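Local coordinates for protein phosphoribosylaminoimidazole-succinocarboxamide synthase (Saccharomyces cerevisiae, PDB 2CNQ) that catalyses the ATP-dependent condensation of 4-carboxy-5-aminoimidazole ribotide with aspartate to give SAICAR, a step of de novo purine biosynthesis, at residues A[31-43]-A[48-60]. Residues are numbered along the deposited sequence; the frame is centred on the assembly and turned at random.
Sequences LLFVATDRISAYD and NSIPEKGILLTKL. With ADP (adenosine-5'-diphosphate), chain F; ADP (adenosine-5'-diphosphate), chain B.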
ATOM      1  N   LEU A  31      15.335   4.713   8.929  1.00  6.64           N
ATOM      2  CA  LEU A  31      15.470   3.844   7.796  1.00  6.17           C
ATOM      3  C   LEU A  31      15.417   4.659   6.546  1.00  6.06           C
ATOM      4  O   LEU A  31      14.721   5.639   6.440  1.00  6.76           O
ATOM      5  CB  LEU A  31      14.340   2.856   7.753  1.00  6.95           C
ATOM      6  CG  LEU A  31      14.212   1.985   8.962  1.00  8.41           C
ATOM      7  CD1 LEU A  31      12.899   1.245   8.861  1.00 10.07           C
ATOM      8  CD2 LEU A  31      15.362   1.046   9.093  1.00  8.91           C
ATOM      9  N   LEU A  32      16.145   4.175   5.560  1.00  6.24           N
ATOM     10  CA  LEU A  32      16.046   4.604   4.186  1.00  6.67           C
ATOM     11  C   LEU A  32      15.148   3.585   3.522  1.00  6.10           C
ATOM     12  O   LEU A  32      15.477   2.426   3.410  1.00  6.50           O
ATOM     13  CB  LEU A  32      17.418   4.640   3.568  1.00  6.76           C
ATOM     14  CG  LEU A  32      17.469   4.885   2.101  1.00  8.39           C
ATOM     15  CD1 LEU A  32      16.870   6.208   1.794  1.00  9.83           C
ATOM     16  CD2 LEU A  32      18.878   4.761   1.597  1.00  9.05           C
ATOM     17  N   PHE A  33      13.975   4.042   3.130  1.00  6.22           N
ATOM     18  CA  PHE A  33      12.884   3.185   2.749  1.00  6.15           C
ATOM     19  C   PHE A  33      12.697   3.366   1.252  1.00  5.57           C
ATOM     20  O   PHE A  33      12.100   4.337   0.831  1.00  6.12           O
ATOM     21  CB  PHE A  33      11.695   3.703   3.558  1.00  6.69           C
ATOM     22  CG  PHE A  33      10.506   2.819   3.581  1.00  6.58           C
ATOM     23  CD1 PHE A  33       9.348   3.173   2.927  1.00  6.84           C
ATOM     24  CD2 PHE A  33      10.506   1.699   4.320  1.00  6.78           C
ATOM     25  CE1 PHE A  33       8.222   2.395   3.047  1.00  7.77           C
ATOM     26  CE2 PHE A  33       9.379   0.920   4.454  1.00  7.18           C
ATOM     27  CZ  PHE A  33       8.248   1.281   3.797  1.00  7.36           C
ATOM     28  N   VAL A  34      13.275   2.470   0.498  1.00  5.54           N
ATOM     29  CA  VAL A  34      13.400   2.657  -0.921  1.00  5.59           C
ATOM     30  C   VAL A  34      12.401   1.786  -1.613  1.00  5.71           C
ATOM     31  O   VAL A  34      12.467   0.585  -1.509  1.00  6.63           O
ATOM     32  CB  VAL A  34      14.800   2.322  -1.425  1.00  6.31           C
ATOM     33  CG1 VAL A  34      14.891   2.756  -2.862  1.00  6.50           C
ATOM     34  CG2 VAL A  34      15.857   2.981  -0.581  1.00  6.12           C
ATOM     35  N   ALA A  35      11.485   2.382  -2.339  1.00  5.44           N
ATOM     36  CA  ALA A  35      10.569   1.624  -3.145  1.00  5.33           C
ATOM     37  C   ALA A  35      11.216   1.385  -4.467  1.00  5.30           C
ATOM     38  O   ALA A  35      11.435   2.299  -5.227  1.00  5.38           O
ATOM     39  CB  ALA A  35       9.267   2.336  -3.302  1.00  6.09           C
ATOM     40  N   THR A  36      11.550   0.147  -4.727  1.00  5.43           N
ATOM     41  CA  THR A  36      12.063  -0.240  -5.997  1.00  5.37           C
ATOM     42  C   THR A  36      10.909  -0.310  -6.967  1.00  5.46           C
ATOM     43  O   THR A  36       9.794   0.033  -6.639  1.00  6.12           O
ATOM     44  CB  THR A  36      12.810  -1.551  -5.933  1.00  5.61           C
ATOM     45  OG1 THR A  36      11.880  -2.617  -5.838  1.00  6.02           O
ATOM     46  CG2 THR A  36      13.826  -1.561  -4.833  1.00  6.53           C
ATOM     47  N   ASP A  37      11.224  -0.760  -8.158  1.00  5.31           N
ATOM     48  CA  ASP A  37      10.272  -0.943  -9.209  1.00  5.61           C
ATOM     49  C   ASP A  37       9.798  -2.348  -9.323  1.00  5.96           C
ATOM     50  O   ASP A  37       9.120  -2.686 -10.269  1.00  6.85           O
ATOM     51  CB  ASP A  37      10.857  -0.442 -10.495  1.00  5.60           C
ATOM     52  CG  ASP A  37      11.039   1.026 -10.482  1.00  5.88           C
ATOM     53  OD1 ASP A  37      11.905   1.514 -11.228  1.00  6.19           O
ATOM     54  OD2 ASP A  37      10.326   1.721  -9.755  1.00  5.71           O
ATOM     55  N   ARG A  38      10.135  -3.179  -8.359  1.00  5.76           N
ATOM     56  CA  ARG A  38       9.639  -4.502  -8.351  1.00  6.25           C
ATOM     57  C   ARG A  38       8.134  -4.488  -8.199  1.00  6.07           C
ATOM     58  O   ARG A  38       7.545  -3.598  -7.626  1.00  6.73           O
ATOM     59  CB  ARG A  38      10.239  -5.287  -7.202  1.00  6.23           C
ATOM     60  CG  ARG A  38      11.743  -5.439  -7.312  1.00  6.53           C
ATOM     61  CD  ARG A  38      12.298  -6.375  -6.298  1.00  7.16           C
ATOM     62  NE  ARG A  38      12.047  -5.982  -4.935  1.00  6.60           N
ATOM     63  CZ  ARG A  38      12.912  -5.369  -4.147  1.00  6.46           C
ATOM     64  NH1 ARG A  38      12.617  -5.155  -2.891  1.00  6.94           N
ATOM     65  NH2 ARG A  38      14.072  -4.963  -4.602  1.00  6.50           N
ATOM     66  N   ILE A  39       7.510  -5.518  -8.690  1.00  6.40           N
ATOM     67  CA  ILE A  39       6.091  -5.684  -8.488  1.00  6.43           C
ATOM     68  C   ILE A  39       5.852  -7.123  -8.204  1.00  6.93           C
ATOM     69  O   ILE A  39       6.520  -7.988  -8.726  1.00  7.20           O
ATOM     70  CB  ILE A  39       5.300  -5.181  -9.678  1.00  7.09           C
ATOM     71  CG1 ILE A  39       3.804  -5.203  -9.406  1.00  7.81           C
ATOM     72  CG2 ILE A  39       5.640  -5.933 -10.934  1.00  7.94           C
ATOM     73  CD1 ILE A  39       3.012  -4.423 -10.410  1.00  7.82           C
ATOM     74  N   SER A  40       4.902  -7.374  -7.352  1.00  7.39           N
ATOM     75  CA  SER A  40       4.592  -8.706  -6.925  1.00  7.30           C
ATOM     76  C   SER A  40       3.126  -8.905  -7.006  1.00  7.33           C
ATOM     77  O   SER A  40       2.350  -7.984  -7.003  1.00  8.63           O
ATOM     78  CB  SER A  40       5.050  -8.871  -5.505  1.00  8.62           C
ATOM     79  OG  SER A  40       4.386  -7.976  -4.647  1.00 12.37           O
ATOM     80  N   ALA A  41       2.731 -10.150  -7.072  1.00  6.87           N
ATOM     81  CA  ALA A  41       1.325 -10.477  -7.002  1.00  7.32           C
ATOM     82  C   ALA A  41       1.270 -11.834  -6.406  1.00  8.19           C
ATOM     83  O   ALA A  41       2.110 -12.674  -6.682  1.00  8.12           O
ATOM     84  CB  ALA A  41       0.712 -10.467  -8.346  1.00  8.67           C
ATOM     85  N   TYR A  42       0.282 -12.055  -5.576  1.00  8.52           N
ATOM     86  CA  TYR A  42       0.151 -13.315  -4.900  1.00  9.98           C
ATOM     87  C   TYR A  42       1.444 -13.681  -4.210  1.00  9.94           C
ATOM     88  O   TYR A  42       1.814 -14.842  -4.152  1.00 11.76           O
ATOM     89  CB  TYR A  42      -0.334 -14.396  -5.834  1.00 10.62           C
ATOM     90  CG  TYR A  42      -1.582 -14.003  -6.548  1.00  9.96           C
ATOM     91  CD1 TYR A  42      -2.767 -13.908  -5.901  1.00 10.70           C
ATOM     92  CD2 TYR A  42      -1.553 -13.727  -7.886  1.00  9.65           C
ATOM     93  CE1 TYR A  42      -3.908 -13.571  -6.578  1.00 11.35           C
ATOM     94  CE2 TYR A  42      -2.653 -13.397  -8.576  1.00 10.54           C
ATOM     95  CZ  TYR A  42      -3.833 -13.309  -7.929  1.00 10.37           C
ATOM     96  OH  TYR A  42      -4.949 -12.994  -8.649  1.00 11.45           O
ATOM     97  N   ASP A  43       2.105 -12.685  -3.648  1.00  9.65           N
ATOM     98  CA  ASP A  43       3.303 -12.880  -2.853  1.00  9.74           C
ATOM     99  C   ASP A  43       4.480 -13.365  -3.632  1.00  9.42           C
ATOM    100  O   ASP A  43       5.426 -13.823  -3.043  1.00 11.14           O
ATOM    101  CB  ASP A  43       3.059 -13.728  -1.633  1.00 11.07           C
ATOM    102  CG  ASP A  43       2.228 -13.026  -0.641  1.00 12.04           C
ATOM    103  OD1 ASP A  43       1.289 -13.637  -0.152  1.00 16.34           O
ATOM    104  OD2 ASP A  43       2.496 -11.851  -0.345  1.00 15.31           O
ATOM    105  N   ASN A  48      10.354  -9.014 -13.977  1.00  8.71           N
ATOM    106  CA  ASN A  48      10.643  -7.713 -14.439  1.00  8.66           C
ATOM    107  C   ASN A  48       9.904  -6.677 -13.644  1.00  8.41           C
ATOM    108  O   ASN A  48       9.011  -6.943 -12.878  1.00  8.56           O
ATOM    109  CB  ASN A  48      10.395  -7.595 -15.929  1.00  9.68           C
ATOM    110  CG  ASN A  48       9.034  -8.021 -16.375  1.00  9.25           C
ATOM    111  OD1 ASN A  48       8.348  -8.805 -15.747  1.00  9.13           O
ATOM    112  ND2 ASN A  48       8.657  -7.528 -17.544  1.00 10.14           N
ATOM    113  N   SER A  49      10.357  -5.469 -13.802  1.00  8.88           N
ATOM    114  CA  SER A  49       9.920  -4.364 -13.017  1.00  8.45           C
ATOM    115  C   SER A  49       8.970  -3.479 -13.804  1.00  8.10           C
ATOM    116  O   SER A  49       8.775  -3.625 -15.003  1.00  9.62           O
ATOM    117  CB  SER A  49      11.187  -3.618 -12.583  1.00 10.36           C
ATOM    118  OG  SER A  49      11.835  -4.273 -11.447  0.63  9.10           O
ATOM    119  N   ILE A  50       8.363  -2.569 -13.080  1.00  7.34           N
ATOM    120  CA  ILE A  50       7.540  -1.531 -13.666  1.00  7.65           C
ATOM    121  C   ILE A  50       8.332  -0.258 -13.495  1.00  7.13           C
ATOM    122  O   ILE A  50       8.457   0.227 -12.392  1.00  6.47           O
ATOM    123  CB  ILE A  50       6.206  -1.422 -12.959  1.00  7.34           C
ATOM    124  CG1 ILE A  50       5.402  -2.718 -12.922  1.00  8.38           C
ATOM    125  CG2 ILE A  50       5.396  -0.315 -13.580  1.00  9.02           C
ATOM    126  CD1 ILE A  50       4.988  -3.289 -14.215  1.00  9.31           C
ATOM    127  N   PRO A  51       8.903   0.287 -14.546  1.00  7.53           N
ATOM    128  CA  PRO A  51       9.780   1.420 -14.356  1.00  7.70           C
ATOM    129  C   PRO A  51       9.107   2.528 -13.616  1.00  6.74           C
ATOM    130  O   PRO A  51       7.999   2.939 -13.941  1.00  6.85           O
ATOM    131  CB  PRO A  51      10.151   1.842 -15.770  1.00  8.66           C
ATOM    132  CG  PRO A  51      10.063   0.565 -16.518  1.00  9.81           C
ATOM    133  CD  PRO A  51       8.918  -0.189 -15.925  1.00  8.56           C
ATOM    134  N   GLU A  52       9.799   3.017 -12.621  1.00  6.44           N
ATOM    135  CA  GLU A  52       9.362   4.129 -11.798  1.00  6.46           C
ATOM    136  C   GLU A  52       8.164   3.869 -10.948  1.00  5.68           C
ATOM    137  O   GLU A  52       7.701   4.745 -10.281  1.00  5.74           O
ATOM    138  CB  GLU A  52       9.201   5.412 -12.592  0.83  6.57           C
ATOM    139  CG  GLU A  52      10.503   5.876 -13.204  0.83  8.24           C
ATOM    140  CD  GLU A  52      10.843   5.155 -14.482  0.83  9.20           C
ATOM    141  OE1 GLU A  52       9.963   5.110 -15.358  0.83 10.65           O
ATOM    142  OE2 GLU A  52      11.978   4.672 -14.648  0.83 11.01           O
ATOM    143  N   LYS A  53       7.694   2.639 -10.896  1.00  5.60           N
ATOM    144  CA  LYS A  53       6.613   2.326  -9.985  1.00  5.76           C
ATOM    145  C   LYS A  53       6.954   2.746  -8.592  1.00  5.41           C
ATOM    146  O   LYS A  53       6.106   3.241  -7.884  1.00  5.67           O
ATOM    147  CB  LYS A  53       6.352   0.853 -10.059  1.00  6.02           C
ATOM    148  CG  LYS A  53       5.331   0.362  -9.077  1.00  6.53           C
ATOM    149  CD  LYS A  53       5.046  -1.089  -9.309  1.00  6.77           C
ATOM    150  CE  LYS A  53       4.236  -1.684  -8.204  1.00  7.23           C
ATOM    151  NZ  LYS A  53       5.081  -2.086  -7.057  1.00  6.69           N
ATOM    152  N   GLY A  54       8.187   2.507  -8.168  1.00  5.33           N
ATOM    153  CA  GLY A  54       8.538   2.859  -6.828  1.00  5.58           C
ATOM    154  C   GLY A  54       8.523   4.318  -6.574  1.00  5.32           C
ATOM    155  O   GLY A  54       8.240   4.761  -5.471  1.00  5.47           O
ATOM    156  N   ILE A  55       8.830   5.104  -7.582  1.00  5.25           N
ATOM    157  CA  ILE A  55       8.684   6.534  -7.455  1.00  5.33           C
ATOM    158  C   ILE A  55       7.222   6.856  -7.231  1.00  5.29           C
ATOM    159  O   ILE A  55       6.868   7.630  -6.388  1.00  5.67           O
ATOM    160  CB  ILE A  55       9.227   7.226  -8.683  1.00  5.80           C
ATOM    161  CG1 ILE A  55      10.742   7.012  -8.753  1.00  6.06           C
ATOM    162  CG2 ILE A  55       8.872   8.681  -8.629  1.00  6.52           C
ATOM    163  CD1 ILE A  55      11.355   7.540  -9.998  1.00  7.70           C
ATOM    164  N   LEU A  56       6.350   6.229  -7.994  1.00  5.51           N
ATOM    165  CA  LEU A  56       4.926   6.468  -7.825  1.00  5.77           C
ATOM    166  C   LEU A  56       4.474   6.084  -6.467  1.00  5.65           C
ATOM    167  O   LEU A  56       3.731   6.824  -5.821  1.00  5.93           O
ATOM    168  CB  LEU A  56       4.180   5.739  -8.897  1.00  5.95           C
ATOM    169  CG  LEU A  56       2.704   6.033  -8.959  1.00  6.36           C
ATOM    170  CD1 LEU A  56       2.252   5.868 -10.360  1.00  7.28           C
ATOM    171  CD2 LEU A  56       1.893   5.150  -8.071  1.00  6.50           C
ATOM    172  N   LEU A  57       4.900   4.948  -5.973  1.00  5.51           N
ATOM    173  CA  LEU A  57       4.455   4.541  -4.654  1.00  5.49           C
ATOM    174  C   LEU A  57       4.917   5.517  -3.628  1.00  5.31           C
ATOM    175  O   LEU A  57       4.206   5.787  -2.681  1.00  5.77           O
ATOM    176  CB  LEU A  57       4.985   3.186  -4.315  1.00  5.50           C
ATOM    177  CG  LEU A  57       4.637   2.070  -5.262  1.00  5.99           C
ATOM    178  CD1 LEU A  57       5.287   0.819  -4.786  1.00  7.45           C
ATOM    179  CD2 LEU A  57       3.171   1.916  -5.438  1.00  7.28           C
ATOM    180  N   THR A  58       6.114   6.017  -3.796  1.00  5.22           N
ATOM    181  CA  THR A  58       6.671   6.949  -2.877  1.00  5.54           C
ATOM    182  C   THR A  58       5.914   8.227  -2.919  1.00  5.42           C
ATOM    183  O   THR A  58       5.463   8.734  -1.916  1.00  6.05           O
ATOM    184  CB  THR A  58       8.136   7.168  -3.199  1.00  5.47           C
ATOM    185  OG1 THR A  58       8.840   5.948  -3.061  1.00  6.08           O
ATOM    186  CG2 THR A  58       8.759   8.151  -2.279  1.00  6.65           C
ATOM    187  N   LYS A  59       5.793   8.794  -4.103  1.00  5.64           N
ATOM    188  CA  LYS A  59       5.153  10.070  -4.233  0.50  5.99           C
ATOM    189  C   LYS A  59       3.709  10.023  -3.815  1.00  5.73           C
ATOM    190  O   LYS A  59       3.208  10.923  -3.196  1.00  6.20           O
ATOM    191  CB  LYS A  59       5.261  10.513  -5.681  0.47  6.15           C
ATOM    192  CG  LYS A  59       6.684  10.721  -6.161  0.47  7.27           C
ATOM    193  CD  LYS A  59       7.504  11.758  -5.395  0.47  9.98           C
ATOM    194  CE  LYS A  59       8.964  11.703  -5.877  0.47 11.19           C
ATOM    195  NZ  LYS A  59       9.761  12.885  -5.437  0.47 10.62           N
ATOM    196  N   LEU A  60       3.033   8.963  -4.159  1.00  5.54           N
ATOM    197  CA  LEU A  60       1.643   8.852  -3.797  1.00  5.65           C
ATOM    198  C   LEU A  60       1.517   8.700  -2.297  1.00  5.57           C
ATOM    199  O   LEU A  60       0.669   9.291  -1.689  1.00  5.87           O
ATOM    200  CB  LEU A  60       1.001   7.731  -4.551  1.00  5.70           C
ATOM    201  CG  LEU A  60      -0.499   7.629  -4.412  1.00  6.15           C
ATOM    202  CD1 LEU A  60      -1.214   8.930  -4.622  1.00  6.95           C
ATOM    203  CD2 LEU A  60      -0.982   6.613  -5.384  1.00  6.73           C
TER
HETATM  204  PB  ADP F1311       1.966  -9.199  -2.899  0.30 15.89           P
HETATM  205  O1B ADP F1311       3.358  -9.732  -2.962  0.30 13.51           O
HETATM  206  O2B ADP F1311       1.373  -9.178  -1.516  0.30 17.96           O
HETATM  207  O3B ADP F1311       1.862  -7.900  -3.665  0.20 17.22           O
HETATM  208  PA  ADP F1311      -0.490  -9.578  -3.573  0.60 10.28           P
HETATM  209  O1A ADP F1311      -1.431 -10.029  -4.623  0.60  6.79           O
HETATM  210  O2A ADP F1311      -0.548  -8.095  -3.547  0.60  8.52           O
HETATM  211  O3A ADP F1311       0.957 -10.197  -3.651  0.60 12.19           O
HETATM  212  O5' ADP F1311      -0.926 -10.045  -2.143  0.60 12.06           O
HETATM  213  C5' ADP F1311      -2.010  -9.389  -1.521  0.60 12.89           C
HETATM  214  C4' ADP F1311      -2.471 -10.056  -0.242  0.60 14.88           C
HETATM  215  O4' ADP F1311      -3.011 -11.324  -0.596  0.60 15.02           O
HETATM  216  C3' ADP F1311      -1.306 -10.269   0.690  0.60 13.76           C
HETATM  217  O3' ADP F1311      -1.750 -10.189   2.032  0.60 15.02           O
HETATM  218  C2' ADP F1311      -0.894 -11.665   0.340  0.60 14.04           C
HETATM  219  O2' ADP F1311      -0.282 -12.300   1.433  0.60 12.17           O
HETATM  220  C1' ADP F1311      -2.218 -12.319   0.022  0.60 14.03           C
HETATM  221  N9  ADP F1311      -2.091 -13.425  -0.920  0.60 14.11           N
HETATM  222  C8  ADP F1311      -1.270 -13.441  -1.956  0.60 13.69           C
HETATM  223  N7  ADP F1311      -1.371 -14.596  -2.627  0.60 15.22           N
HETATM  224  C5  ADP F1311      -2.292 -15.319  -2.012  0.60 14.79           C
HETATM  225  C6  ADP F1311      -2.838 -16.631  -2.282  0.60 15.37           C
HETATM  226  N6  ADP F1311      -2.370 -17.329  -3.344  0.60 16.26           N
HETATM  227  N1  ADP F1311      -3.778 -17.068  -1.423  0.60 16.08           N
HETATM  228  C2  ADP F1311      -4.206 -16.326  -0.358  0.60 15.85           C
HETATM  229  N3  ADP F1311      -3.736 -15.090  -0.068  0.60 15.93           N
HETATM  230  C4  ADP F1311      -2.784 -14.555  -0.868  0.60 14.27           C
HETATM  231  PB  ADP B1307       6.410  -6.431   1.981  1.00  7.97           P
HETATM  232  O1B ADP B1307       5.159  -5.771   1.628  1.00  9.67           O
HETATM  233  O2B ADP B1307       6.334  -7.127   3.273  1.00 11.30           O
HETATM  234  O3B ADP B1307       7.002  -7.337   1.017  1.00 10.42           O
HETATM  235  PA  ADP B1307       7.721  -3.963   1.404  1.00  6.51           P
HETATM  236  O1A ADP B1307       6.472  -3.210   1.273  1.00  7.41           O
HETATM  237  O2A ADP B1307       8.497  -4.267   0.213  1.00  6.59           O
HETATM  238  O3A ADP B1307       7.482  -5.284   2.221  1.00  7.60           O
HETATM  239  O5' ADP B1307       8.704  -3.232   2.387  1.00  6.84           O
HETATM  240  C5' ADP B1307       8.318  -2.463   3.504  1.00  6.92           C
HETATM  241  C4' ADP B1307       8.646  -3.215   4.759  1.00  6.78           C
HETATM  242  O4' ADP B1307       8.950  -2.229   5.743  1.00  6.98           O
HETATM  243  C3' ADP B1307       7.497  -3.997   5.317  1.00  7.16           C
HETATM  244  O3' ADP B1307       7.975  -5.051   6.116  1.00  8.35           O
HETATM  245  C2' ADP B1307       6.840  -2.995   6.227  1.00  6.88           C
HETATM  246  O2' ADP B1307       6.018  -3.569   7.194  1.00  7.34           O
HETATM  247  C1' ADP B1307       8.035  -2.344   6.813  1.00  6.68           C
HETATM  248  N9  ADP B1307       7.850  -1.028   7.346  1.00  6.31           N
HETATM  249  C8  ADP B1307       7.078  -0.063   6.843  1.00  6.39           C
HETATM  250  N7  ADP B1307       7.192   1.067   7.491  1.00  6.45           N
HETATM  251  C5  ADP B1307       8.079   0.810   8.466  1.00  6.68           C
HETATM  252  C6  ADP B1307       8.672   1.584   9.491  1.00  7.19           C
HETATM  253  N6  ADP B1307       8.379   2.860   9.640  1.00  7.23           N
HETATM  254  N1  ADP B1307       9.485   0.992  10.359  1.00  7.93           N
HETATM  255  C2  ADP B1307       9.807  -0.284  10.178  1.00  8.26           C
HETATM  256  N3  ADP B1307       9.383  -1.086   9.212  1.00  7.80           N
HETATM  257  C4  ADP B1307       8.514  -0.526   8.372  1.00  6.87           C
HETATM  258  O   HOH W   1       9.624   4.867  -0.584  1.00  6.84           O
HETATM  259  O   HOH W   2       7.499  -0.992  -7.249  1.00  7.90           O
HETATM  260  O   HOH W   3       9.353  -7.223 -10.215  1.00  8.77           O
HETATM  261  O   HOH W   4       3.979  -5.000  -5.793  1.00 14.39           O
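Ala35 and Gly54 bring the end of strand 31-35 against the first turn of helix 53-60, their CA atoms 4.4 Å apart and the N-to-C directions of strand and helix 126° apart. With hydrogen for a side chain, Gly54 lets the carbonyls of Ala35 and Thr36 close onto its CA, the former through a CA-H...O contact. Beyond the strand, the loop is tied to 48-52 by the backbone bond from Ile50 N to Asp37 O (2.9 Å).

Asp37 shows how one carboxylate can hold a helix start. With CG turned beside its own backbone N (chi1 -67°), the carboxylate reaches that start: Gly54 N meets OD2 at 2.8 Å nearly end-on to the C-O bond, whereas Glu52 N reaches OD1 at 2.9 Å from well above the carboxylate plane. Arg105 adds a salt bridge to OD2, which probably favours the charged form. Lys53 gives NZ to Arg38 O at 2.9 Å in the carbonyl plane; the same ammonium pairs with Asp239. Ile39 crosses the lysine chain at about a right angle, CD1 3.7 Å from Lys53 CE, and its CG2 packs on Ile50 CG1.

The arrangement is a helix N-terminus capped by an aspartate far in sequence from the N-cap residue Glu52 but bonded to its backbone N. It fixes the loop linking two ADP sites of the SAICAR synthetase domain: Phe33 edges one nucleotide, and the backbone N atoms of Tyr42 and Asp43 bind the other's diphosphate.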